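Manganese-dependent ADP-ribose/CDP-alcohol diphosphatase (Danio rerio, PDB 2NXF) probably hydrolyses ADP-ribose and CDP-alcohols such as CDP-choline at a dinuclear metal centre of the calcineurin-like phosphoesterase type. Local coordinates at residues A[91-104]-A[146-158]. Numbering follows the deposited sequence.
Sequences HHVWGNHEFYNFSR and LLDAYDLSVIGRE. With ZN (zinc ion), chain C; PO4 (phosphate ion), chain F.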
loop_
_atom_site.group_PDB
_atom_site.type_symbol
_atom_site.label_atom_id
_atom_site.label_comp_id
_atom_site.label_asym_id
_atom_site.label_seq_id
_atom_site.Cartn_x
_atom_site.Cartn_y
_atom_site.Cartn_z
ATOM N N HIS A 91 0.963 2.407 11.073
ATOM C CA HIS A 91 -0.015 2.963 10.134
ATOM C C HIS A 91 -0.332 1.895 9.107
ATOM O O HIS A 91 0.577 1.292 8.523
ATOM C CB HIS A 91 0.529 4.233 9.490
ATOM C CG HIS A 91 0.715 5.335 10.477
ATOM N ND1 HIS A 91 -0.319 6.166 10.860
ATOM C CD2 HIS A 91 1.781 5.675 11.241
ATOM C CE1 HIS A 91 0.117 7.000 11.788
ATOM N NE2 HIS A 91 1.388 6.727 12.031
ATOM N N HIS A 92 -1.625 1.638 8.939
ATOM C CA HIS A 92 -2.095 0.519 8.130
ATOM C C HIS A 92 -2.764 1.035 6.866
ATOM O O HIS A 92 -3.744 1.788 6.945
ATOM C CB HIS A 92 -3.123 -0.313 8.911
ATOM C CG HIS A 92 -2.613 -0.820 10.223
ATOM N ND1 HIS A 92 -1.723 -1.866 10.326
ATOM C CD2 HIS A 92 -2.877 -0.419 11.488
ATOM C CE1 HIS A 92 -1.454 -2.082 11.606
ATOM N NE2 HIS A 92 -2.133 -1.212 12.330
ATOM N N VAL A 93 -2.228 0.611 5.724
ATOM C CA VAL A 93 -2.829 0.848 4.416
ATOM C C VAL A 93 -3.752 -0.328 4.118
ATOM O O VAL A 93 -3.382 -1.470 4.381
ATOM C CB VAL A 93 -1.694 0.969 3.344
ATOM C CG1 VAL A 93 -2.280 1.071 1.934
ATOM C CG2 VAL A 93 -0.823 2.166 3.637
ATOM N N TRP A 94 -4.947 -0.059 3.588
ATOM C CA TRP A 94 -5.863 -1.157 3.218
ATOM C C TRP A 94 -5.677 -1.559 1.753
ATOM O O TRP A 94 -5.745 -0.715 0.841
ATOM C CB TRP A 94 -7.336 -0.832 3.493
ATOM C CG TRP A 94 -7.634 -0.499 4.918
ATOM C CD1 TRP A 94 -6.818 -0.681 6.007
ATOM C CD2 TRP A 94 -8.857 0.043 5.415
ATOM N NE1 TRP A 94 -7.458 -0.248 7.147
ATOM C CE2 TRP A 94 -8.703 0.215 6.817
ATOM C CE3 TRP A 94 -10.058 0.432 4.811
ATOM C CZ2 TRP A 94 -9.717 0.752 7.627
ATOM C CZ3 TRP A 94 -11.072 0.972 5.616
ATOM C CH2 TRP A 94 -10.889 1.123 7.012
ATOM N N GLY A 95 -5.401 -2.845 1.554
ATOM C CA GLY A 95 -5.283 -3.408 0.205
ATOM C C GLY A 95 -6.379 -4.413 -0.123
ATOM O O GLY A 95 -7.338 -4.620 0.648
ATOM N N ASN A 96 -6.262 -5.045 -1.287
ATOM C CA ASN A 96 -7.314 -5.976 -1.724
ATOM C C ASN A 96 -7.618 -7.099 -0.737
ATOM O O ASN A 96 -8.782 -7.422 -0.538
ATOM C CB ASN A 96 -7.131 -6.496 -3.165
ATOM C CG ASN A 96 -5.753 -7.084 -3.428
ATOM O OD1 ASN A 96 -4.736 -6.475 -3.098
ATOM N ND2 ASN A 96 -5.725 -8.268 -4.041
ATOM N N HIS A 97 -6.596 -7.655 -0.085
ATOM C CA HIS A 97 -6.835 -8.767 0.852
ATOM C C HIS A 97 -7.559 -8.349 2.121
ATOM O O HIS A 97 -8.304 -9.139 2.713
ATOM C CB HIS A 97 -5.543 -9.542 1.109
ATOM C CG HIS A 97 -5.169 -10.403 -0.053
ATOM N ND1 HIS A 97 -5.464 -11.746 -0.103
ATOM C CD2 HIS A 97 -4.603 -10.095 -1.245
ATOM C CE1 HIS A 97 -5.056 -12.241 -1.259
ATOM N NE2 HIS A 97 -4.540 -11.259 -1.975
ATOM N N GLU A 98 -7.362 -7.103 2.551
ATOM C CA GLU A 98 -8.217 -6.577 3.629
ATOM C C GLU A 98 -9.680 -6.655 3.228
ATOM O O GLU A 98 -10.519 -7.107 4.025
ATOM C CB GLU A 98 -7.855 -5.131 3.983
ATOM C CG GLU A 98 -6.673 -5.003 4.956
ATOM C CD GLU A 98 -5.315 -5.296 4.319
ATOM O OE1 GLU A 98 -5.185 -5.110 3.100
ATOM O OE2 GLU A 98 -4.391 -5.681 5.065
ATOM N N PHE A 99 -9.995 -6.202 2.010
ATOM C CA PHE A 99 -11.399 -6.228 1.556
ATOM C C PHE A 99 -11.976 -7.624 1.293
ATOM O O PHE A 99 -13.198 -7.831 1.390
ATOM C CB PHE A 99 -11.608 -5.292 0.363
ATOM C CG PHE A 99 -11.287 -3.864 0.672
ATOM C CD1 PHE A 99 -12.127 -3.099 1.494
ATOM C CD2 PHE A 99 -10.129 -3.283 0.184
ATOM C CE1 PHE A 99 -11.801 -1.749 1.785
ATOM C CE2 PHE A 99 -9.793 -1.948 0.479
ATOM C CZ PHE A 99 -10.637 -1.188 1.289
ATOM N N TYR A 100 -11.110 -8.575 0.960
ATOM C CA TYR A 100 -11.551 -9.962 0.813
ATOM C C TYR A 100 -12.002 -10.495 2.171
ATOM O O TYR A 100 -12.941 -11.283 2.243
ATOM C CB TYR A 100 -10.427 -10.871 0.291
ATOM C CG TYR A 100 -9.894 -10.532 -1.086
ATOM C CD1 TYR A 100 -10.690 -9.894 -2.042
ATOM C CD2 TYR A 100 -8.591 -10.883 -1.442
ATOM C CE1 TYR A 100 -10.196 -9.583 -3.307
ATOM C CE2 TYR A 100 -8.073 -10.578 -2.697
ATOM C CZ TYR A 100 -8.872 -9.917 -3.625
ATOM O OH TYR A 100 -8.338 -9.595 -4.854
ATOM N N ASN A 101 -11.314 -10.080 3.233
ATOM C CA ASN A 101 -11.633 -10.556 4.587
ATOM C C ASN A 101 -12.733 -9.790 5.302
ATOM O O ASN A 101 -13.492 -10.387 6.055
ATOM C CB ASN A 101 -10.379 -10.513 5.471
ATOM C CG ASN A 101 -9.433 -11.668 5.195
ATOM O OD1 ASN A 101 -9.684 -12.791 5.629
ATOM N ND2 ASN A 101 -8.364 -11.404 4.437
ATOM N N PHE A 102 -12.767 -8.468 5.119
ATOM C CA PHE A 102 -13.605 -7.584 5.944
ATOM C C PHE A 102 -14.332 -6.541 5.118
ATOM O O PHE A 102 -13.810 -6.046 4.104
ATOM C CB PHE A 102 -12.742 -6.835 6.981
ATOM C CG PHE A 102 -11.871 -7.732 7.827
ATOM C CD1 PHE A 102 -12.438 -8.620 8.737
ATOM C CD2 PHE A 102 -10.481 -7.656 7.728
ATOM C CE1 PHE A 102 -11.621 -9.466 9.531
ATOM C CE2 PHE A 102 -9.650 -8.488 8.510
ATOM C CZ PHE A 102 -10.226 -9.377 9.420
ATOM N N SER A 103 -15.520 -6.167 5.587
ATOM C CA SER A 103 -16.250 -5.018 5.039
ATOM C C SER A 103 -15.592 -3.726 5.521
ATOM O O SER A 103 -14.771 -3.759 6.448
ATOM C CB SER A 103 -17.698 -5.062 5.520
ATOM O OG SER A 103 -17.748 -4.825 6.926
ATOM N N ARG A 104 -15.936 -2.586 4.912
ATOM C CA ARG A 104 -15.411 -1.292 5.400
ATOM C C ARG A 104 -15.823 -0.976 6.838
ATOM O O ARG A 104 -14.978 -0.550 7.623
ATOM C CB ARG A 104 -15.775 -0.115 4.480
ATOM C CG ARG A 104 -14.753 0.158 3.432
ATOM C CD ARG A 104 -15.252 1.129 2.383
ATOM N NE ARG A 104 -14.340 1.085 1.244
ATOM C CZ ARG A 104 -13.212 1.785 1.146
ATOM N NH1 ARG A 104 -12.464 1.675 0.056
ATOM N NH2 ARG A 104 -12.835 2.618 2.113
ATOM N N LEU A 146 -1.755 8.783 3.532
ATOM C CA LEU A 146 -2.131 7.404 3.234
ATOM C C LEU A 146 -3.378 7.471 2.381
ATOM O O LEU A 146 -4.353 8.141 2.773
ATOM C CB LEU A 146 -2.459 6.614 4.515
ATOM C CG LEU A 146 -1.304 5.835 5.164
ATOM C CD1 LEU A 146 -0.364 6.823 5.833
ATOM C CD2 LEU A 146 -1.845 4.799 6.178
ATOM N N LEU A 147 -3.330 6.793 1.232
ATOM C CA LEU A 147 -4.436 6.804 0.275
ATOM C C LEU A 147 -5.201 5.494 0.284
ATOM O O LEU A 147 -4.672 4.451 0.736
ATOM C CB LEU A 147 -3.899 7.048 -1.141
ATOM C CG LEU A 147 -3.121 8.349 -1.397
ATOM C CD1 LEU A 147 -2.713 8.418 -2.868
ATOM C CD2 LEU A 147 -3.962 9.557 -0.973
ATOM N N ASP A 148 -6.440 5.570 -0.225
ATOM C CA ASP A 148 -7.380 4.467 -0.302
ATOM C C ASP A 148 -7.526 4.079 -1.795
ATOM O O ASP A 148 -8.346 4.647 -2.532
ATOM C CB ASP A 148 -8.731 4.951 0.270
ATOM C CG ASP A 148 -9.803 3.861 0.324
ATOM O OD1 ASP A 148 -9.591 2.717 -0.154
ATOM O OD2 ASP A 148 -10.873 4.184 0.875
ATOM N N ALA A 149 -6.724 3.104 -2.220
ATOM C CA ALA A 149 -6.687 2.727 -3.630
ATOM C C ALA A 149 -7.890 1.861 -4.054
ATOM O O ALA A 149 -8.001 1.514 -5.243
ATOM C CB ALA A 149 -5.377 1.987 -3.949
ATOM N N TYR A 150 -8.760 1.525 -3.098
ATOM C CA TYR A 150 -10.017 0.791 -3.366
ATOM C C TYR A 150 -11.264 1.639 -3.112
ATOM O O TYR A 150 -12.367 1.126 -2.978
ATOM C CB TYR A 150 -10.057 -0.552 -2.604
ATOM C CG TYR A 150 -8.960 -1.447 -3.121
ATOM C CD1 TYR A 150 -9.197 -2.344 -4.175
ATOM C CD2 TYR A 150 -7.644 -1.318 -2.637
ATOM C CE1 TYR A 150 -8.176 -3.131 -4.688
ATOM C CE2 TYR A 150 -6.616 -2.097 -3.146
ATOM C CZ TYR A 150 -6.882 -2.988 -4.183
ATOM O OH TYR A 150 -5.883 -3.782 -4.712
ATOM N N ASP A 151 -11.055 2.951 -3.077
ATOM C CA ASP A 151 -12.133 3.930 -2.994
ATOM C C ASP A 151 -13.119 3.664 -4.145
ATOM O O ASP A 151 -14.328 3.504 -3.935
ATOM C CB ASP A 151 -11.457 5.306 -3.087
ATOM C CG ASP A 151 -12.416 6.465 -3.077
ATOM O OD1 ASP A 151 -13.644 6.304 -2.909
ATOM O OD2 ASP A 151 -11.876 7.582 -3.250
ATOM N N LEU A 152 -12.589 3.611 -5.363
ATOM C CA LEU A 152 -13.364 3.057 -6.468
ATOM C C LEU A 152 -12.943 1.604 -6.609
ATOM O O LEU A 152 -11.801 1.328 -6.935
ATOM C CB LEU A 152 -13.089 3.836 -7.760
ATOM C CG LEU A 152 -13.427 5.329 -7.730
ATOM C CD1 LEU A 152 -13.161 5.897 -9.114
ATOM C CD2 LEU A 152 -14.874 5.575 -7.313
ATOM N N SER A 153 -13.851 0.680 -6.320
ATOM C CA SER A 153 -13.575 -0.746 -6.483
ATOM C C SER A 153 -14.887 -1.492 -6.423
ATOM O O SER A 153 -15.907 -0.945 -5.979
ATOM C CB SER A 153 -12.651 -1.255 -5.369
ATOM O OG SER A 153 -13.296 -1.235 -4.092
ATOM N N VAL A 154 -14.875 -2.735 -6.893
ATOM C CA VAL A 154 -16.044 -3.574 -6.686
ATOM C C VAL A 154 -15.887 -4.433 -5.430
ATOM O O VAL A 154 -16.873 -4.901 -4.875
ATOM C CB VAL A 154 -16.395 -4.432 -7.922
ATOM C CG1 VAL A 154 -16.837 -3.543 -9.075
ATOM C CG2 VAL A 154 -15.220 -5.317 -8.326
ATOM N N ILE A 155 -14.642 -4.617 -4.982
ATOM C CA ILE A 155 -14.382 -5.498 -3.841
ATOM C C ILE A 155 -14.459 -4.762 -2.495
ATOM O O ILE A 155 -14.649 -5.406 -1.441
ATOM C CB ILE A 155 -13.029 -6.239 -3.961
ATOM C CG1 ILE A 155 -11.850 -5.240 -3.965
ATOM C CG2 ILE A 155 -13.024 -7.186 -5.160
ATOM C CD1 ILE A 155 -10.520 -5.918 -3.778
ATOM N N GLY A 156 -14.334 -3.437 -2.542
ATOM C CA GLY A 156 -14.334 -2.600 -1.336
ATOM C C GLY A 156 -15.507 -1.639 -1.193
ATOM O O GLY A 156 -15.455 -0.688 -0.399
ATOM N N ARG A 157 -16.555 -1.869 -1.975
ATOM C CA ARG A 157 -17.786 -1.072 -1.883
ATOM C C ARG A 157 -19.000 -2.012 -1.907
ATOM O O ARG A 157 -18.913 -3.114 -2.442
ATOM C CB ARG A 157 -17.843 -0.075 -3.045
ATOM C CG ARG A 157 -16.778 1.040 -3.008
ATOM C CD ARG A 157 -16.970 1.958 -1.786
ATOM N NE ARG A 157 -15.940 2.998 -1.712
ATOM C CZ ARG A 157 -15.782 3.819 -0.677
ATOM N NH1 ARG A 157 -16.556 3.693 0.411
ATOM N NH2 ARG A 157 -14.834 4.752 -0.724
ATOM N N GLU A 158 -20.113 -1.578 -1.315
ATOM C CA GLU A 158 -21.320 -2.403 -1.172
ATOM C C GLU A 158 -22.106 -2.436 -2.468
ATOM O O GLU A 158 -22.313 -1.402 -3.103
ATOM C CB GLU A 158 -22.235 -1.842 -0.073
ATOM C CG GLU A 158 -21.655 -1.827 1.336
ATOM C CD GLU A 158 -22.547 -1.085 2.347
ATOM O OE1 GLU A 158 -23.789 -1.093 2.185
ATOM O OE2 GLU A 158 -21.991 -0.499 3.312
HETATM ZN ZN ZN C . -2.606 -6.611 -3.153
HETATM P P PO4 F . -2.339 -10.112 -4.359
HETATM O O1 PO4 F . -1.403 -10.069 -5.548
HETATM O O2 PO4 F . -3.250 -11.318 -4.484
HETATM O O3 PO4 F . -1.594 -10.334 -3.056
HETATM O O4 PO4 F . -3.117 -8.838 -4.242
HETATM O O HOH W 1 -4.614 1.934 -0.476
HETATM O O HOH W 2 -5.521 2.730 2.879
HETATM O O HOH W 3 -7.586 0.998 0.050
HETATM O O HOH W 4 -0.836 -7.701 -3.703
#
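The guanidinium of Arg104 lies flat on that of Arg157, planes 11° apart, while Phe99 CE1 covers its opposite face. The stacking of two like charges is probably eased by the carboxylates each guanidinium meets: Arg157 grips Asp151 side-on, NE to the backbone O and NH2 to OD1, and its NH1 pairs with Asp130, while Arg104 meets Asp148 end-on, NH2 lying 2.8 Å from Asp148 OD2 and NH1 3.1 Å from OD1. Arg104 NE adds a 2.7 Å bond to Gly156 O, in both the guanidinium and the carbonyl plane. The chain, extended from CG to NE, carries the flat group across to the loop, where an arginine suits because its flat group directs N-H donors from NE, NH1 and NH2 to a backbone carbonyl and a carboxylate at once. A leucine in its place would probably leave the Asp148 carboxylate without its charge partner and Gly156 O without this donor. Asp148 OD1 also accepts from Tyr150 N, closing an Asx turn.

Deeper in, Phe99 CE2 packs 3.4 Å from Tyr150 CB, the two rings meeting obliquely at 48°. Gly156 suits its place because a side chain would press on Phe99 and clash with Ser153 OG. Asn96 CA sits over one face of the Tyr150 ring, and Ile155 CD1 fills in against Asn96 CB (3.5 Å) and Tyr100. The loop thus backs a metal ligand: Asn96 OD1 binds zinc at 2.1 Å, alongside Asp60, His228 and His265, while ND2 donates to both Tyr100 OH and phosphate O4. Its amide is thereby fixed in rotation.

Toward the strands, water 2 links Trp94 N to Leu147 O, and Leu146 CD2 touches Val93 CG2. Strands 89-92 and 142-146 belong to the two different sheets of the metallophosphoesterase core; helix 96-101 rests on the loop that leads from the second sheet to helix 162-174, with helix 104-108 packing against Trp94 and Phe99.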